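PDB 4BY6: general negative regulator of transcription subunit 2 from Saccharomyces cerevisiae, which is a component of the CCR4-NOT core complex, needed for its integrity, which negatively regulates transcription and in the cytoplasm deadenylates mRNA during turnover. Local coordinates for residues 111-116 and 144-149; 136-141 and 162-167. All coordinates share one frame; numbering follows the deposited sequence.

Contact 1 of 2, residues 111-116 and 144-149; sequences TLFFLF and KAWLTK
Trp-146 NE1 is set over one face of the Phe-116 ring, displaced from its centre toward the rim. Trp-146 NE1 lies 3.3 Å from Phe-116 CE2. This is a T-shaped (edge-to-face) pair: the indole supplies the edge, and its five-membered ring stands at 75° to the phenyl plane. Farther along the same edge, Trp-146 CZ2 meets Phe-116 CE1 at 3.9 Å. Phe-116 reaches the strand because its CG is anti to the backbone N (chi1 172°), on a CB that already aims at it.
Phe-113, one helical turn earlier, brings CE1 of its ring over a face of the indole. Phe-113 CE1 is 3.6 Å from Trp-146 CG, with Trp-146 CB close by. The two planes are inclined at 39°. The three rings form an aromatic cluster that seats helix 109-118 on strand 145-149. Tyr-139 and Trp-137 extend it within the chain, and an aromatic side chain of another protein's chain packs edge-to-face with Phe-116. With an alanine at Phe-116, Trp-146 NE1 would probably lose the aromatic face it meets, and a gap would open between helix, strand and partner chain. The contact is buried and depends on ring packing, with the indole N-H edge meeting pi electrons.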
loop_
_atom_site.group_PDB
_atom_site.type_symbol
_atom_site.label_atom_id
_atom_site.label_comp_id
_atom_site.label_asym_id
_atom_site.label_seq_id
_atom_site.Cartn_x
_atom_site.Cartn_y
_atom_site.Cartn_z
ATOM N N THR E 111 -9.588 0.688 -32.835
ATOM C CA THR E 111 -10.125 -0.520 -32.208
ATOM C C THR E 111 -9.495 -1.800 -32.775
ATOM O O THR E 111 -9.155 -2.721 -32.011
ATOM C CB THR E 111 -11.648 -0.555 -32.334
ATOM O OG1 THR E 111 -12.171 0.494 -31.512
ATOM C CG2 THR E 111 -12.232 -1.893 -31.849
ATOM N N LEU E 112 -9.278 -1.829 -34.094
ATOM C CA LEU E 112 -8.603 -2.954 -34.745
ATOM C C LEU E 112 -7.144 -3.095 -34.249
ATOM O O LEU E 112 -6.659 -4.220 -33.995
ATOM C CB LEU E 112 -8.610 -2.774 -36.260
ATOM C CG LEU E 112 -9.927 -2.536 -36.991
ATOM C CD1 LEU E 112 -9.628 -2.208 -38.443
ATOM C CD2 LEU E 112 -10.815 -3.752 -36.883
ATOM N N PHE E 113 -6.455 -1.962 -34.102
ATOM C CA PHE E 113 -5.104 -1.988 -33.562
ATOM C C PHE E 113 -5.098 -2.622 -32.163
ATOM O O PHE E 113 -4.260 -3.473 -31.847
ATOM C CB PHE E 113 -4.518 -0.583 -33.491
ATOM C CG PHE E 113 -4.194 0.013 -34.821
ATOM C CD1 PHE E 113 -3.770 -0.786 -35.871
ATOM C CD2 PHE E 113 -4.284 1.389 -35.012
ATOM C CE1 PHE E 113 -3.445 -0.223 -37.094
ATOM C CE2 PHE E 113 -3.967 1.967 -36.237
ATOM C CZ PHE E 113 -3.557 1.170 -37.283
ATOM N N PHE E 114 -6.028 -2.171 -31.326
ATOM C CA PHE E 114 -6.181 -2.687 -29.975
ATOM C C PHE E 114 -6.325 -4.212 -29.969
ATOM O O PHE E 114 -5.593 -4.929 -29.271
ATOM C CB PHE E 114 -7.395 -2.054 -29.321
ATOM C CG PHE E 114 -7.627 -2.505 -27.927
ATOM C CD1 PHE E 114 -7.108 -1.777 -26.860
ATOM C CD2 PHE E 114 -8.375 -3.655 -27.672
ATOM C CE1 PHE E 114 -7.317 -2.188 -25.547
ATOM C CE2 PHE E 114 -8.595 -4.084 -26.353
ATOM C CZ PHE E 114 -8.067 -3.346 -25.293
ATOM N N LEU E 115 -7.291 -4.701 -30.738
ATOM C CA LEU E 115 -7.484 -6.141 -30.858
ATOM C C LEU E 115 -6.240 -6.870 -31.375
ATOM O O LEU E 115 -5.820 -7.873 -30.800
ATOM C CB LEU E 115 -8.665 -6.419 -31.778
ATOM C CG LEU E 115 -10.001 -6.087 -31.143
ATOM C CD1 LEU E 115 -11.085 -6.148 -32.213
ATOM C CD2 LEU E 115 -10.272 -7.067 -29.981
ATOM N N PHE E 116 -5.648 -6.350 -32.451
ATOM C CA PHE E 116 -4.469 -6.954 -33.072
ATOM C C PHE E 116 -3.291 -7.076 -32.087
ATOM O O PHE E 116 -2.515 -8.028 -32.138
ATOM C CB PHE E 116 -4.052 -6.132 -34.293
ATOM C CG PHE E 116 -2.736 -6.544 -34.894
ATOM C CD1 PHE E 116 -2.677 -7.531 -35.858
ATOM C CD2 PHE E 116 -1.548 -5.928 -34.493
ATOM C CE1 PHE E 116 -1.464 -7.909 -36.427
ATOM C CE2 PHE E 116 -0.326 -6.290 -35.059
ATOM C CZ PHE E 116 -0.283 -7.279 -36.032
ATOM N N LYS E 144 7.141 -4.262 -35.826
ATOM C CA LYS E 144 5.830 -4.702 -35.339
ATOM C C LYS E 144 4.944 -3.488 -35.122
ATOM O O LYS E 144 4.418 -3.232 -34.040
ATOM C CB LYS E 144 5.984 -5.545 -34.083
ATOM C CG LYS E 144 7.109 -6.567 -34.282
ATOM C CD LYS E 144 6.835 -7.917 -33.651
ATOM C CE LYS E 144 7.714 -8.976 -34.295
ATOM N NZ LYS E 144 7.285 -10.378 -33.978
ATOM N N ALA E 145 4.818 -2.717 -36.186
ATOM C CA ALA E 145 4.056 -1.497 -36.137
ATOM C C ALA E 145 3.377 -1.288 -37.480
ATOM O O ALA E 145 3.963 -1.612 -38.515
ATOM C CB ALA E 145 4.947 -0.356 -35.817
ATOM N N TRP E 146 2.159 -0.749 -37.463
ATOM C CA TRP E 146 1.439 -0.465 -38.709
ATOM C C TRP E 146 1.718 0.949 -39.228
ATOM O O TRP E 146 1.792 1.920 -38.452
ATOM C CB TRP E 146 -0.067 -0.622 -38.519
ATOM C CG TRP E 146 -0.563 -2.004 -38.240
ATOM C CD1 TRP E 146 -0.624 -2.630 -37.031
ATOM C CD2 TRP E 146 -1.124 -2.913 -39.189
ATOM N NE1 TRP E 146 -1.169 -3.886 -37.173
ATOM C CE2 TRP E 146 -1.487 -4.080 -38.487
ATOM C CE3 TRP E 146 -1.337 -2.858 -40.567
ATOM C CZ2 TRP E 146 -2.058 -5.171 -39.112
ATOM C CZ3 TRP E 146 -1.906 -3.931 -41.183
ATOM C CH2 TRP E 146 -2.263 -5.081 -40.460
ATOM N N LEU E 147 1.843 1.069 -40.546
ATOM C CA LEU E 147 2.048 2.364 -41.176
ATOM C C LEU E 147 1.136 2.503 -42.357
ATOM O O LEU E 147 0.740 1.501 -42.944
ATOM C CB LEU E 147 3.494 2.528 -41.626
ATOM C CG LEU E 147 4.012 1.392 -42.500
ATOM C CD1 LEU E 147 3.743 1.634 -43.947
ATOM C CD2 LEU E 147 5.481 1.338 -42.304
ATOM N N THR E 148 0.819 3.731 -42.736
ATOM C CA THR E 148 0.091 3.922 -43.985
ATOM C C THR E 148 0.547 5.190 -44.649
ATOM O O THR E 148 1.047 6.083 -43.983
ATOM C CB THR E 148 -1.457 3.929 -43.789
ATOM O OG1 THR E 148 -2.077 4.272 -45.039
ATOM C CG2 THR E 148 -1.881 4.945 -42.752
ATOM N N LYS E 149 0.404 5.244 -45.968
ATOM C CA LYS E 149 0.864 6.386 -46.748
ATOM C C LYS E 149 0.262 7.714 -46.274
ATOM O O LYS E 149 -0.915 7.787 -45.932
ATOM C CB LYS E 149 0.549 6.156 -48.226
ATOM C CG LYS E 149 0.688 7.370 -49.108
ATOM C CD LYS E 149 0.439 7.020 -50.593
ATOM C CE LYS E 149 0.383 8.297 -51.457
ATOM N NZ LYS E 149 0.431 8.037 -52.928
#

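Contact 2 of 2, residues 136-141 and 162-167; sequences NWRYHK and LSERGS
Glu-164 and Arg-138 meet by a salt bridge within an antiparallel sheet, consistent with the SH3-like barrel of the NOT2/NOT3/NOT5 C-terminal family. Their strands, 163-172 and 138-140, are not paired with each other. Strand 145-149 pairs with both, and the bridge spans the gap between them. Each side chain reaches out to meet the other.
From Glu-164 CB, which points toward 136-141, the chain turns to a CG tucked in between N and C of its own backbone (chi1 62°). Beyond CG it is extended, so the carboxylate is carried well out from its strand. Glu-164 CD comes within 4.0 Å of Arg-138 NH2. Of the two oxygens, OE1 is hydrogen-bonded to Tyr-187 OH, its strongest partner. OE2 is hydrogen-bonded to Tyr-168 OH and also takes the arginine. Two tyrosines thus hold the carboxylate in place, and the arginine adds a looser grip. The positive charge and these polar partners would be expected to favour the ionised acid in its buried setting.
Arg-138 arrives bent at chi2 and chi3, and Leu-147 and Ile-190 pack against its side chain. The guanidinium and carboxylate planes are 83° apart, which rules out a flat two-pronged pairing. Instead OE2 sits at the guanidinium edge, where Arg-138 NH2 donates to Glu-164 OE2 in a weak bond of 3.4 Å, bent to 146° at the hydrogen.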
loop_
_atom_site.group_PDB
_atom_site.type_symbol
_atom_site.label_atom_id
_atom_site.label_comp_id
_atom_site.label_asym_id
_atom_site.label_seq_id
_atom_site.Cartn_x
_atom_site.Cartn_y
_atom_site.Cartn_z
ATOM N N ASN E 136 -5.809 -0.058 -46.425
ATOM C CA ASN E 136 -4.525 0.421 -46.922
ATOM C C ASN E 136 -3.485 0.724 -45.810
ATOM O O ASN E 136 -2.632 1.598 -45.963
ATOM C CB ASN E 136 -4.734 1.642 -47.817
ATOM C CG ASN E 136 -3.580 1.854 -48.749
ATOM O OD1 ASN E 136 -2.933 0.890 -49.166
ATOM N ND2 ASN E 136 -3.284 3.117 -49.068
ATOM N N TRP E 137 -3.567 -0.001 -44.694
ATOM C CA TRP E 137 -2.487 -0.029 -43.717
ATOM C C TRP E 137 -1.560 -1.168 -44.092
ATOM O O TRP E 137 -2.011 -2.212 -44.547
ATOM C CB TRP E 137 -3.015 -0.242 -42.293
ATOM C CG TRP E 137 -3.639 0.951 -41.712
ATOM C CD1 TRP E 137 -4.955 1.318 -41.808
ATOM C CD2 TRP E 137 -2.998 1.951 -40.923
ATOM N NE1 TRP E 137 -5.164 2.490 -41.131
ATOM C CE2 TRP E 137 -3.980 2.903 -40.576
ATOM C CE3 TRP E 137 -1.688 2.139 -40.473
ATOM C CZ2 TRP E 137 -3.691 4.029 -39.795
ATOM C CZ3 TRP E 137 -1.402 3.255 -39.705
ATOM C CH2 TRP E 137 -2.402 4.187 -39.369
ATOM N N ARG E 138 -0.271 -0.985 -43.887
ATOM C CA ARG E 138 0.673 -2.066 -44.087
ATOM C C ARG E 138 1.394 -2.351 -42.767
ATOM O O ARG E 138 1.664 -1.438 -41.983
ATOM C CB ARG E 138 1.661 -1.715 -45.194
ATOM C CG ARG E 138 1.124 -1.877 -46.606
ATOM C CD ARG E 138 1.331 -0.567 -47.396
ATOM N NE ARG E 138 2.456 -0.533 -48.349
ATOM C CZ ARG E 138 2.881 0.580 -48.957
ATOM N NH1 ARG E 138 2.285 1.742 -48.697
ATOM N NH2 ARG E 138 3.902 0.544 -49.817
ATOM N N TYR E 139 1.671 -3.623 -42.507
ATOM C CA TYR E 139 2.304 -4.032 -41.249
ATOM C C TYR E 139 3.823 -4.233 -41.371
ATOM O O TYR E 139 4.287 -5.055 -42.159
ATOM C CB TYR E 139 1.652 -5.320 -40.733
ATOM C CG TYR E 139 2.281 -5.844 -39.474
ATOM C CD1 TYR E 139 2.082 -5.200 -38.257
ATOM C CD2 TYR E 139 3.069 -6.979 -39.494
ATOM C CE1 TYR E 139 2.657 -5.666 -37.106
ATOM C CE2 TYR E 139 3.643 -7.457 -38.342
ATOM C CZ TYR E 139 3.436 -6.800 -37.149
ATOM O OH TYR E 139 4.005 -7.295 -35.998
ATOM N N HIS E 140 4.594 -3.476 -40.593
ATOM C CA HIS E 140 6.050 -3.619 -40.594
ATOM C C HIS E 140 6.499 -4.770 -39.707
ATOM O O HIS E 140 6.230 -4.770 -38.502
ATOM C CB HIS E 140 6.709 -2.323 -40.136
ATOM C CG HIS E 140 8.168 -2.243 -40.454
ATOM N ND1 HIS E 140 9.145 -2.667 -39.574
ATOM C CD2 HIS E 140 8.817 -1.807 -41.558
ATOM C CE1 HIS E 140 10.336 -2.470 -40.117
ATOM N NE2 HIS E 140 10.167 -1.956 -41.322
ATOM N N LYS E 141 7.203 -5.726 -40.306
ATOM C CA LYS E 141 7.553 -6.982 -39.642
ATOM C C LYS E 141 8.508 -6.857 -38.467
ATOM O O LYS E 141 8.286 -7.489 -37.420
ATOM C CB LYS E 141 8.173 -7.937 -40.644
ATOM C CG LYS E 141 7.254 -8.344 -41.769
ATOM C CD LYS E 141 8.102 -9.027 -42.804
ATOM C CE LYS E 141 7.331 -9.416 -44.019
ATOM N NZ LYS E 141 8.322 -9.928 -44.994
ATOM N N LEU E 162 13.941 -2.089 -54.355
ATOM C CA LEU E 162 13.739 -2.848 -53.124
ATOM C C LEU E 162 13.171 -1.982 -51.993
ATOM O O LEU E 162 12.767 -2.486 -50.933
ATOM C CB LEU E 162 15.050 -3.494 -52.695
ATOM C CG LEU E 162 15.688 -4.388 -53.755
ATOM C CD1 LEU E 162 17.008 -4.909 -53.208
ATOM C CD2 LEU E 162 14.750 -5.520 -54.147
ATOM N N SER E 163 13.097 -0.681 -52.248
ATOM C CA SER E 163 12.608 0.252 -51.253
ATOM C C SER E 163 11.970 1.473 -51.894
ATOM O O SER E 163 12.133 1.720 -53.093
ATOM C CB SER E 163 13.753 0.687 -50.340
ATOM O OG SER E 163 14.787 1.279 -51.103
ATOM N N GLU E 164 11.241 2.234 -51.088
ATOM C CA GLU E 164 10.711 3.508 -51.547
ATOM C C GLU E 164 10.899 4.509 -50.438
ATOM O O GLU E 164 10.904 4.147 -49.258
ATOM C CB GLU E 164 9.233 3.407 -51.932
ATOM C CG GLU E 164 8.325 3.027 -50.791
ATOM C CD GLU E 164 6.875 2.887 -51.203
ATOM O OE1 GLU E 164 6.628 2.427 -52.345
ATOM O OE2 GLU E 164 5.980 3.196 -50.376
ATOM N N ARG E 165 11.056 5.770 -50.813
ATOM C CA ARG E 165 11.191 6.811 -49.821
ATOM C C ARG E 165 9.938 7.647 -49.858
ATOM O O ARG E 165 9.526 8.107 -50.918
ATOM C CB ARG E 165 12.443 7.643 -50.079
ATOM C CG ARG E 165 12.836 8.461 -48.907
ATOM C CD ARG E 165 13.848 9.496 -49.284
ATOM N NE ARG E 165 13.695 10.651 -48.415
ATOM C CZ ARG E 165 14.429 11.748 -48.498
ATOM N NH1 ARG E 165 15.393 11.838 -49.408
ATOM N NH2 ARG E 165 14.196 12.749 -47.663
ATOM N N GLY E 166 9.301 7.817 -48.706
ATOM C CA GLY E 166 8.036 8.527 -48.688
ATOM C C GLY E 166 7.584 8.986 -47.326
ATOM O O GLY E 166 8.268 8.774 -46.329
ATOM N N SER E 167 6.409 9.602 -47.280
ATOM C CA SER E 167 5.840 10.074 -46.031
ATOM C C SER E 167 4.765 9.112 -45.540
ATOM O O SER E 167 3.894 8.703 -46.300
ATOM C CB SER E 167 5.269 11.473 -46.202
ATOM O OG SER E 167 4.716 11.910 -44.982
#

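How the contacts relate
From the N terminus, the chain passes helices 35-40 and 101-104 before helix 109-118, which holds 111-116. Helix 123-134 follows and ends in a Schellman motif at Asn-136, where 136-141 begins. The chain then turns into 144-149, and there contact 1 closes a loop of 27 residues. Contact 2 closes next, over 20 residues, when the chain reaches 162-167. The segments alternate, so the two contacts cross. They are joined by the hairpin of strands 138-140 and 145-149, whose backbones meet at Leu-147 O and Arg-138 N. Contact 1 ties the helical layer to the sheet. Contact 2 ties two strands of that sheet that do not pair with each other.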